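Local atomic coordinates of aldehyde dehydrogenase (Staphylococcus aureus, PDB entry 6K10), a protein that oxidises the carotenoid aldehyde 4,4'-diaponeurosporen-4-al to 4,4'-diaponeurosporenoic acid with NAD+, a step in the biosynthesis of the protective pigment staphyloxanthin. Residues K42-Y47 with T69-T74; Q126-P131 with R155-L160; L373-E378 with Q384-E389. The protein carries 1 engineered substitution. All blocks are in the same frame, centred on the assembly; numbering follows the deposited sequence.

Contact 1 of 3, residues K42-Y47 with T69-T74; sequences KAIKSY and TEIGIT
With chi1 at -65°, Ile44 swings its CG2 methyl anti to the backbone N and leaves CG1 beside that nitrogen, so its two branches part and meet two different residues, Ile71 and Thr74. CG2 of Ile44 rests against CG2 of Ile71 at 4.1 Å, the two isoleucine side chains sliding past each other in opposite directions. The other branch runs out extended, and CD1 of Ile44 comes to 3.8 Å from CG2 of Thr74; here the side chains cross at about a right angle. Thr74 can present a methyl because its chi1 of -61° turns OG1 back along its own helix, where it donates to the carbonyl O of Glu70 at 2.6 Å, almost straight down the carbonyl bond. No hydrogen bond spans the contact, and all three touching residues are buried. The packing joins helix 30-46 near its C-terminal end to the long helix 63-89, two N-terminal helices of the NAD-binding domain of the aldehyde dehydrogenase fold. Between them in sequence comes helix 48-59, whose Ile51 touches both isoleucines of the contact, while Phe125 also leans on Ile44. The helix carrying Ile44 is closing here. Ser46 ties itself to the carbonyl O of Lys42 twice, through its N at 3.0 Å and through OG at 2.8 Å, the two donors arriving from opposite faces of the carbonyl plane. One residue on, Tyr47 leaves helical geometry, right before helix 48-59, and its side chain touches Leu160 of helix 151-164.

Contact 2 of 3, residues Q126-P131 with R155-L160; sequences QLVFEP and RVIKRL
Two neighbouring helices of the Rossmann-like NAD-binding domain meet here through Val128 and Phe129 on helix 126-138 and Ile157 and Leu160 on helix 151-164. Ile157 has the largest share of the packing, with Phe129 close behind. Its CD1 meets CG2 of Val128 tip to tip at 4.0 Å, while farther back the CG1 of Ile157 sits at the edge of the Phe129 ring, near its plane, 3.9 Å from CE2. Ile157 CG2 adds a second touch on the same ring, 4.1 Å from CZ, as the two side chains slide past each other. What aims the ring this way is the chi1 of Phe129, -74°, which sets CG anti to the carbonyl carbon. Val128 then covers part of one ring face from within its own helix, holding CG1 about 3.7 Å above the plane and toward the rim. Leu160 reaches CZ of Phe129 more loosely, with CD1 at 4.3 Å. The whole contact is apolar and buried. The short helical segments run 32° from parallel, their axes 11.8 Å apart. Each of these helices is the connection in a beta-alpha-beta crossover: helix 126-138 leads from strand 104-118 to its parallel neighbour 141-145, and helix 151-164 leads from that strand on to 170-172. Leu40 and Ala43 of helix 30-46 and Thr74 of helix 63-89 pack around the same side chains.

Contact 3 of 3, residues L373-E378 with Q384-E389; sequences LYLFSE and QRVINE. With EDO (1,2-ethanediol), chain B.
Val386 is the residue on which this contact turns: its two methyls divide between Leu375 and Leu373, two strand residues that face the helix. CG1 of Val386 lies 3.5 Å from CD2 of Leu373, a close approach; the chi2 of Leu373, 144°, is off a staggered value, and whether this is strain or the way the leucine was modelled is doubtful. CG2 of Val386 takes the other leucine, with CD2 of Leu375 at 3.8 Å and the same CD2 lying 4.0 Å from Val386 CB. In both pairs the side chains cross obliquely, each leucine having its CG anti to the backbone N and reaching the valine with one methyl of its fork. Strand 372-376, helix 380-389 and strand 394-397 form a beta-alpha-beta unit with the two strands parallel, part of the catalytic domain of the family, and Val386 packs that connecting helix onto the first strand. Ile387, the next residue along the helix, touches Ile397 of the second strand and Tyr437 of the second subunit. Away from the strand, Arg385 grips Glu389 side-on in a salt bridge: NE gives to OE2 at 2.6 Å, on its syn side but tilted 29° out of the carboxylate plane, and NH2 gives to the syn lone pair of OE1 at 2.9 Å, with an N-H...O angle of 159°. Asp358 also bridges to this arginine, through NH1. Beyond the strand end, Glu378 lies at the subunit interface, where its OE2 bonds Thr442 of the second subunit. A 1,2-ethanediol, probably left from crystallisation, bonds Ser441 of that subunit and crowds Glu378, so its weak bond from O1 to Glu378 OE2 is doubtful.

Contacts 1 and 2 are one continuous piece of packing, their centres about 9 Å apart. Glu70 OE1 of contact 1 probably accepts a hydrogen bond from Gln126 N of contact 2 at 2.9 Å, and helix 151-164 of contact 2 also touches helix 30-46 of contact 1. Contact 3 stands apart, on the opposite side of the chain's centre, its own centre about 35 Å from that of contact 1 and 36 Å from that of contact 2. Contacts 1 and 3 both reach the second subunit. All three lie away from the predicted active-site residue Glu217 and position 251, an engineered serine here, although Tyr374 of contact 3 hydrogen-bonds the carbonyl O of Val252, next to that position.

Contact 1 of 3, residues K42-Y47 with T69-T74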
loop_
_atom_site.group_PDB
_atom_site.type_symbol
_atom_site.label_atom_id
_atom_site.label_comp_id
_atom_site.label_asym_id
_atom_site.label_seq_id
_atom_site.Cartn_x
_atom_site.Cartn_y
_atom_site.Cartn_z
ATOM N N LYS A 42 -24.430 5.913 -17.447
ATOM C CA LYS A 42 -25.232 6.218 -18.628
ATOM C C LYS A 42 -24.461 5.919 -19.905
ATOM O O LYS A 42 -25.022 5.404 -20.881
ATOM C CB LYS A 42 -25.656 7.686 -18.593
ATOM C CG LYS A 42 -25.992 8.279 -19.952
ATOM C CD LYS A 42 -26.444 9.726 -19.830
ATOM C CE LYS A 42 -26.262 10.474 -21.143
ATOM N NZ LYS A 42 -26.657 11.904 -21.017
ATOM N N ALA A 43 -23.167 6.221 -19.905
ATOM C CA ALA A 43 -22.354 6.044 -21.097
ATOM C C ALA A 43 -22.161 4.566 -21.431
ATOM O O ALA A 43 -22.240 4.175 -22.601
ATOM C CB ALA A 43 -21.021 6.756 -20.886
ATOM N N ILE A 44 -21.918 3.730 -20.417
ATOM C CA ILE A 44 -21.747 2.298 -20.655
ATOM C C ILE A 44 -23.037 1.686 -21.188
ATOM O O ILE A 44 -23.016 0.828 -22.081
ATOM C CB ILE A 44 -21.272 1.597 -19.367
ATOM C CG1 ILE A 44 -19.876 2.091 -18.989
ATOM C CG2 ILE A 44 -21.284 0.078 -19.530
ATOM C CD1 ILE A 44 -19.387 1.585 -17.655
ATOM N N LYS A 45 -24.181 2.124 -20.659
ATOM C CA LYS A 45 -25.460 1.612 -21.141
ATOM C C LYS A 45 -25.702 2.012 -22.590
ATOM O O LYS A 45 -26.180 1.203 -23.394
ATOM C CB LYS A 45 -26.595 2.117 -20.251
ATOM C CG LYS A 45 -26.608 1.507 -18.864
ATOM C CD LYS A 45 -27.532 2.281 -17.942
ATOM C CE LYS A 45 -27.219 1.999 -16.484
ATOM N NZ LYS A 45 -28.380 2.285 -15.597
ATOM N N SER A 46 -25.378 3.259 -22.941
ATOM C CA SER A 46 -25.553 3.710 -24.316
ATOM C C SER A 46 -24.694 2.904 -25.281
ATOM O O SER A 46 -25.086 2.690 -26.434
ATOM C CB SER A 46 -25.217 5.197 -24.422
ATOM O OG SER A 46 -25.923 5.943 -23.447
ATOM N N TYR A 47 -23.535 2.437 -24.825
ATOM C CA TYR A 47 -22.589 1.710 -25.657
ATOM C C TYR A 47 -22.631 0.207 -25.428
ATOM O O TYR A 47 -21.753 -0.503 -25.925
ATOM C CB TYR A 47 -21.177 2.223 -25.396
ATOM C CG TYR A 47 -20.812 3.467 -26.162
ATOM C CD1 TYR A 47 -21.329 4.700 -25.799
ATOM C CD2 TYR A 47 -19.905 3.418 -27.210
ATOM C CE1 TYR A 47 -20.978 5.848 -26.476
ATOM C CE2 TYR A 47 -19.549 4.557 -27.894
ATOM C CZ TYR A 47 -20.088 5.770 -27.523
ATOM O OH TYR A 47 -19.731 6.908 -28.206
ATOM N N THR A 69 -18.855 -10.777 -16.503
ATOM C CA THR A 69 -17.461 -10.516 -16.170
ATOM C C THR A 69 -16.950 -9.154 -16.617
ATOM O O THR A 69 -15.839 -8.779 -16.228
ATOM C CB THR A 69 -16.552 -11.603 -16.768
ATOM O OG1 THR A 69 -16.577 -11.524 -18.199
ATOM C CG2 THR A 69 -17.006 -12.987 -16.326
ATOM N N GLU A 70 -17.706 -8.403 -17.421
ATOM C CA GLU A 70 -17.206 -7.112 -17.883
ATOM C C GLU A 70 -18.224 -5.987 -17.713
ATOM O O GLU A 70 -17.965 -5.026 -16.982
ATOM C CB GLU A 70 -16.759 -7.196 -19.348
ATOM C CG GLU A 70 -15.850 -8.378 -19.660
ATOM C CD GLU A 70 -14.479 -7.964 -20.172
ATOM O OE1 GLU A 70 -14.067 -6.811 -19.931
ATOM O OE2 GLU A 70 -13.810 -8.799 -20.811
ATOM N N ILE A 71 -19.377 -6.084 -18.372
ATOM C CA ILE A 71 -20.318 -4.964 -18.384
ATOM C C ILE A 71 -21.130 -4.914 -17.097
ATOM O O ILE A 71 -21.126 -3.905 -16.381
ATOM C CB ILE A 71 -21.241 -5.035 -19.612
ATOM C CG1 ILE A 71 -20.425 -5.003 -20.899
ATOM C CG2 ILE A 71 -22.238 -3.889 -19.584
ATOM C CD1 ILE A 71 -21.279 -4.978 -22.139
ATOM N N GLY A 72 -21.865 -5.988 -16.804
ATOM C CA GLY A 72 -22.791 -5.953 -15.683
ATOM C C GLY A 72 -22.102 -5.717 -14.355
ATOM O O GLY A 72 -22.591 -4.956 -13.516
ATOM N N ILE A 73 -20.954 -6.365 -14.146
ATOM C CA ILE A 73 -20.223 -6.194 -12.898
ATOM C C ILE A 73 -19.726 -4.759 -12.757
ATOM O O ILE A 73 -19.627 -4.236 -11.640
ATOM C CB ILE A 73 -19.074 -7.219 -12.823
ATOM C CG1 ILE A 73 -18.374 -7.163 -11.466
ATOM C CG2 ILE A 73 -18.079 -7.006 -13.954
ATOM C CD1 ILE A 73 -17.651 -8.442 -11.116
ATOM N N THR A 74 -19.426 -4.094 -13.875
ATOM C CA THR A 74 -18.995 -2.701 -13.824
ATOM C C THR A 74 -20.161 -1.781 -13.483
ATOM O O THR A 74 -20.036 -0.894 -12.632
ATOM C CB THR A 74 -18.361 -2.301 -15.156
ATOM O OG1 THR A 74 -17.208 -3.117 -15.396
ATOM C CG2 THR A 74 -17.946 -0.834 -15.143
#

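Contact 2 of 3, residues Q126-P131 with R155-L160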
loop_
_atom_site.group_PDB
_atom_site.type_symbol
_atom_site.label_atom_id
_atom_site.label_comp_id
_atom_site.label_asym_id
_atom_site.label_seq_id
_atom_site.Cartn_x
_atom_site.Cartn_y
_atom_site.Cartn_z
ATOM N N GLN A 126 -13.463 -4.580 -18.164
ATOM C CA GLN A 126 -13.543 -4.570 -16.704
ATOM C C GLN A 126 -12.250 -4.079 -16.066
ATOM O O GLN A 126 -12.282 -3.332 -15.080
ATOM C CB GLN A 126 -13.901 -5.967 -16.188
ATOM C CG GLN A 126 -13.423 -6.274 -14.774
ATOM C CD GLN A 126 -14.251 -5.602 -13.697
ATOM O OE1 GLN A 126 -15.239 -4.924 -13.984
ATOM N NE2 GLN A 126 -13.851 -5.789 -12.446
ATOM N N LEU A 127 -11.104 -4.472 -16.618
ATOM C CA LEU A 127 -9.838 -4.065 -16.024
ATOM C C LEU A 127 -9.469 -2.623 -16.338
ATOM O O LEU A 127 -8.490 -2.120 -15.780
ATOM C CB LEU A 127 -8.728 -5.020 -16.459
ATOM C CG LEU A 127 -8.975 -6.457 -15.982
ATOM C CD1 LEU A 127 -8.047 -7.443 -16.674
ATOM C CD2 LEU A 127 -8.824 -6.546 -14.471
ATOM N N VAL A 128 -10.212 -1.955 -17.212
ATOM C CA VAL A 128 -10.140 -0.501 -17.310
ATOM C C VAL A 128 -11.059 0.169 -16.295
ATOM O O VAL A 128 -10.645 1.080 -15.571
ATOM C CB VAL A 128 -10.468 -0.040 -18.750
ATOM C CG1 VAL A 128 -10.841 1.441 -18.763
ATOM C CG2 VAL A 128 -9.294 -0.277 -19.685
ATOM N N PHE A 129 -12.306 -0.297 -16.197
ATOM C CA PHE A 129 -13.322 0.517 -15.540
ATOM C C PHE A 129 -13.471 0.253 -14.047
ATOM O O PHE A 129 -13.845 1.173 -13.310
ATOM C CB PHE A 129 -14.661 0.354 -16.264
ATOM C CG PHE A 129 -14.712 1.080 -17.586
ATOM C CD1 PHE A 129 -15.032 2.422 -17.618
ATOM C CD2 PHE A 129 -14.416 0.442 -18.777
ATOM C CE1 PHE A 129 -15.068 3.117 -18.807
ATOM C CE2 PHE A 129 -14.450 1.136 -19.974
ATOM C CZ PHE A 129 -14.779 2.476 -19.989
ATOM N N GLU A 130 -13.170 -0.960 -13.560
ATOM C CA GLU A 130 -13.176 -1.143 -12.112
ATOM C C GLU A 130 -12.100 -0.296 -11.425
ATOM O O GLU A 130 -12.415 0.366 -10.425
ATOM C CB GLU A 130 -13.069 -2.627 -11.749
ATOM C CG GLU A 130 -13.020 -2.864 -10.247
ATOM C CD GLU A 130 -14.158 -2.170 -9.503
ATOM O OE1 GLU A 130 -13.909 -1.619 -8.407
ATOM O OE2 GLU A 130 -15.301 -2.173 -10.006
ATOM N N PRO A 131 -10.847 -0.253 -11.904
ATOM C CA PRO A 131 -9.932 0.760 -11.342
ATOM C C PRO A 131 -10.432 2.180 -11.528
ATOM O O PRO A 131 -10.325 2.995 -10.600
ATOM C CB PRO A 131 -8.615 0.518 -12.095
ATOM C CG PRO A 131 -8.727 -0.822 -12.676
ATOM C CD PRO A 131 -10.176 -1.085 -12.919
ATOM N N ARG A 155 -10.910 0.836 -28.867
ATOM C CA ARG A 155 -11.530 1.962 -29.559
ATOM C C ARG A 155 -12.895 2.293 -28.976
ATOM O O ARG A 155 -13.253 3.470 -28.846
ATOM C CB ARG A 155 -11.661 1.666 -31.053
ATOM C CG ARG A 155 -12.264 2.814 -31.863
ATOM C CD ARG A 155 -11.629 4.159 -31.519
ATOM N NE ARG A 155 -10.202 4.203 -31.838
ATOM C CZ ARG A 155 -9.694 4.189 -33.065
ATOM N NH1 ARG A 155 -8.378 4.243 -33.211
ATOM N NH2 ARG A 155 -10.491 4.127 -34.125
ATOM N N VAL A 156 -13.697 1.270 -28.686
ATOM C CA VAL A 156 -14.993 1.509 -28.063
ATOM C C VAL A 156 -14.807 2.218 -26.731
ATOM O O VAL A 156 -15.569 3.127 -26.381
ATOM C CB VAL A 156 -15.761 0.184 -27.906
ATOM C CG1 VAL A 156 -16.964 0.370 -26.998
ATOM C CG2 VAL A 156 -16.192 -0.338 -29.266
ATOM N N ILE A 157 -13.777 1.825 -25.978
ATOM C CA ILE A 157 -13.476 2.481 -24.708
ATOM C C ILE A 157 -13.091 3.938 -24.943
ATOM O O ILE A 157 -13.556 4.844 -24.241
ATOM C CB ILE A 157 -12.369 1.712 -23.963
ATOM C CG1 ILE A 157 -12.904 0.368 -23.458
ATOM C CG2 ILE A 157 -11.808 2.543 -22.819
ATOM C CD1 ILE A 157 -11.875 -0.461 -22.715
ATOM N N LYS A 158 -12.240 4.183 -25.942
ATOM C CA LYS A 158 -11.824 5.551 -26.242
ATOM C C LYS A 158 -13.004 6.405 -26.691
ATOM O O LYS A 158 -13.153 7.550 -26.248
ATOM C CB LYS A 158 -10.733 5.544 -27.310
ATOM C CG LYS A 158 -10.395 6.922 -27.847
ATOM C CD LYS A 158 -8.897 7.154 -27.871
ATOM C CE LYS A 158 -8.576 8.571 -28.309
ATOM N NZ LYS A 158 -8.413 9.472 -27.137
ATOM N N ARG A 159 -13.844 5.870 -27.580
ATOM C CA ARG A 159 -15.035 6.593 -28.023
ATOM C C ARG A 159 -15.926 6.946 -26.841
ATOM O O ARG A 159 -16.317 8.106 -26.660
ATOM C CB ARG A 159 -15.814 5.746 -29.030
ATOM C CG ARG A 159 -15.232 5.703 -30.431
ATOM C CD ARG A 159 -16.301 5.293 -31.440
ATOM N NE ARG A 159 -16.303 3.855 -31.702
ATOM C CZ ARG A 159 -17.346 3.056 -31.493
ATOM N NH1 ARG A 159 -17.256 1.761 -31.763
ATOM N NH2 ARG A 159 -18.479 3.548 -31.010
ATOM N N LEU A 160 -16.258 5.941 -26.029
ATOM C CA LEU A 160 -17.110 6.137 -24.863
ATOM C C LEU A 160 -16.579 7.249 -23.967
ATOM O O LEU A 160 -17.318 8.162 -23.576
ATOM C CB LEU A 160 -17.211 4.814 -24.097
ATOM C CG LEU A 160 -18.181 4.699 -22.928
ATOM C CD1 LEU A 160 -17.619 5.225 -21.607
ATOM C CD2 LEU A 160 -19.368 5.493 -23.352
#

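Contact 3 of 3, residues L373-E378 with Q384-E389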
loop_
_atom_site.group_PDB
_atom_site.type_symbol
_atom_site.label_atom_id
_atom_site.label_comp_id
_atom_site.label_asym_id
_atom_site.label_seq_id
_atom_site.Cartn_x
_atom_site.Cartn_y
_atom_site.Cartn_z
ATOM N N LEU A 373 -5.141 -19.515 -5.274
ATOM C CA LEU A 373 -4.973 -20.924 -4.950
ATOM C C LEU A 373 -6.337 -21.497 -4.605
ATOM O O LEU A 373 -7.151 -20.830 -3.964
ATOM C CB LEU A 373 -4.000 -21.139 -3.786
ATOM C CG LEU A 373 -3.744 -22.590 -3.345
ATOM C CD1 LEU A 373 -2.297 -22.787 -2.922
ATOM C CD2 LEU A 373 -4.684 -22.998 -2.214
ATOM N N TYR A 374 -6.574 -22.737 -5.021
ATOM C CA TYR A 374 -7.830 -23.416 -4.748
ATOM C C TYR A 374 -7.554 -24.777 -4.132
ATOM O O TYR A 374 -6.608 -25.466 -4.518
ATOM C CB TYR A 374 -8.666 -23.556 -6.021
ATOM C CG TYR A 374 -8.813 -22.250 -6.769
ATOM C CD1 TYR A 374 -9.656 -21.255 -6.299
ATOM C CD2 TYR A 374 -8.094 -22.008 -7.936
ATOM C CE1 TYR A 374 -9.787 -20.049 -6.970
ATOM C CE2 TYR A 374 -8.223 -20.808 -8.615
ATOM C CZ TYR A 374 -9.070 -19.835 -8.130
ATOM O OH TYR A 374 -9.195 -18.645 -8.809
ATOM N N LEU A 375 -8.382 -25.149 -3.161
ATOM C CA LEU A 375 -8.313 -26.455 -2.523
ATOM C C LEU A 375 -9.696 -27.075 -2.526
ATOM O O LEU A 375 -10.660 -26.445 -2.084
ATOM C CB LEU A 375 -7.788 -26.357 -1.088
ATOM C CG LEU A 375 -7.969 -27.634 -0.265
ATOM C CD1 LEU A 375 -7.101 -28.760 -0.809
ATOM C CD2 LEU A 375 -7.671 -27.383 1.200
ATOM N N PHE A 376 -9.792 -28.302 -3.028
ATOM C CA PHE A 376 -11.019 -29.081 -2.969
ATOM C C PHE A 376 -10.812 -30.205 -1.969
ATOM O O PHE A 376 -9.953 -31.074 -2.170
ATOM C CB PHE A 376 -11.414 -29.614 -4.348
ATOM C CG PHE A 376 -11.991 -28.556 -5.244
ATOM C CD1 PHE A 376 -11.165 -27.773 -6.026
ATOM C CD2 PHE A 376 -13.354 -28.313 -5.263
ATOM C CE1 PHE A 376 -11.690 -26.780 -6.836
ATOM C CE2 PHE A 376 -13.884 -27.325 -6.072
ATOM C CZ PHE A 376 -13.051 -26.557 -6.860
ATOM N N SER A 377 -11.583 -30.162 -0.886
ATOM C CA SER A 377 -11.414 -31.064 0.239
ATOM C C SER A 377 -12.651 -30.984 1.112
ATOM O O SER A 377 -13.288 -29.934 1.204
ATOM C CB SER A 377 -10.164 -30.707 1.055
ATOM O OG SER A 377 -10.016 -31.554 2.186
ATOM N N GLU A 378 -12.984 -32.109 1.738
ATOM C CA GLU A 378 -13.979 -32.150 2.796
ATOM C C GLU A 378 -13.331 -32.251 4.168
ATOM O O GLU A 378 -14.030 -32.406 5.176
ATOM C CB GLU A 378 -14.939 -33.316 2.561
ATOM C CG GLU A 378 -15.659 -33.251 1.218
ATOM C CD GLU A 378 -16.504 -32.006 1.078
ATOM O OE1 GLU A 378 -17.067 -31.568 2.101
ATOM O OE2 GLU A 378 -16.605 -31.468 -0.045
ATOM N N GLN A 384 -7.379 -25.970 6.817
ATOM C CA GLN A 384 -6.640 -25.085 7.706
ATOM C C GLN A 384 -5.154 -25.084 7.373
ATOM O O GLN A 384 -4.516 -24.025 7.359
ATOM C CB GLN A 384 -6.868 -25.503 9.158
ATOM C CG GLN A 384 -6.226 -24.583 10.175
ATOM N N ARG A 385 -4.587 -26.261 7.093
ATOM C CA ARG A 385 -3.169 -26.345 6.752
ATOM C C ARG A 385 -2.843 -25.499 5.528
ATOM O O ARG A 385 -1.856 -24.755 5.516
ATOM C CB ARG A 385 -2.769 -27.800 6.506
ATOM C CG ARG A 385 -2.358 -28.570 7.745
ATOM C CD ARG A 385 -1.486 -29.756 7.362
ATOM N NE ARG A 385 -0.142 -29.328 6.984
ATOM C CZ ARG A 385 0.774 -30.119 6.436
ATOM N NH1 ARG A 385 0.494 -31.392 6.191
ATOM N NH2 ARG A 385 1.971 -29.635 6.128
ATOM N N VAL A 386 -3.665 -25.602 4.483
ATOM C CA VAL A 386 -3.361 -24.921 3.228
ATOM C C VAL A 386 -3.447 -23.410 3.400
ATOM O O VAL A 386 -2.577 -22.665 2.932
ATOM C CB VAL A 386 -4.297 -25.418 2.115
ATOM C CG1 VAL A 386 -4.205 -24.508 0.913
ATOM C CG2 VAL A 386 -3.938 -26.844 1.729
ATOM N N ILE A 387 -4.498 -22.933 4.072
ATOM C CA ILE A 387 -4.671 -21.494 4.256
ATOM C C ILE A 387 -3.567 -20.929 5.142
ATOM O O ILE A 387 -3.089 -19.807 4.926
ATOM C CB ILE A 387 -6.067 -21.193 4.832
ATOM C CG1 ILE A 387 -7.159 -21.710 3.888
ATOM C CG2 ILE A 387 -6.228 -19.702 5.100
ATOM C CD1 ILE A 387 -8.550 -21.677 4.479
ATOM N N ASN A 388 -3.129 -21.702 6.136
ATOM C CA ASN A 388 -2.138 -21.191 7.078
ATOM C C ASN A 388 -0.718 -21.294 6.536
ATOM O O ASN A 388 0.111 -20.417 6.801
ATOM C CB ASN A 388 -2.240 -21.934 8.411
ATOM C CG ASN A 388 -3.539 -21.657 9.138
ATOM O OD1 ASN A 388 -4.249 -20.700 8.826
ATOM N ND2 ASN A 388 -3.843 -22.478 10.134
ATOM N N GLU A 389 -0.410 -22.348 5.778
ATOM C CA GLU A 389 0.976 -22.629 5.421
ATOM C C GLU A 389 1.388 -22.104 4.052
ATOM O O GLU A 389 2.589 -21.930 3.815
ATOM C CB GLU A 389 1.243 -24.137 5.479
ATOM C CG GLU A 389 1.111 -24.722 6.874
ATOM C CD GLU A 389 1.303 -26.224 6.898
ATOM O OE1 GLU A 389 2.137 -26.731 6.119
ATOM O OE2 GLU A 389 0.615 -26.896 7.693
HETATM C C1 EDO B . -18.812 -29.134 1.772
HETATM O O1 EDO B . -17.596 -28.582 1.257
HETATM C C2 EDO B . -18.794 -29.112 3.293
HETATM O O2 EDO B . -20.056 -28.624 3.758
#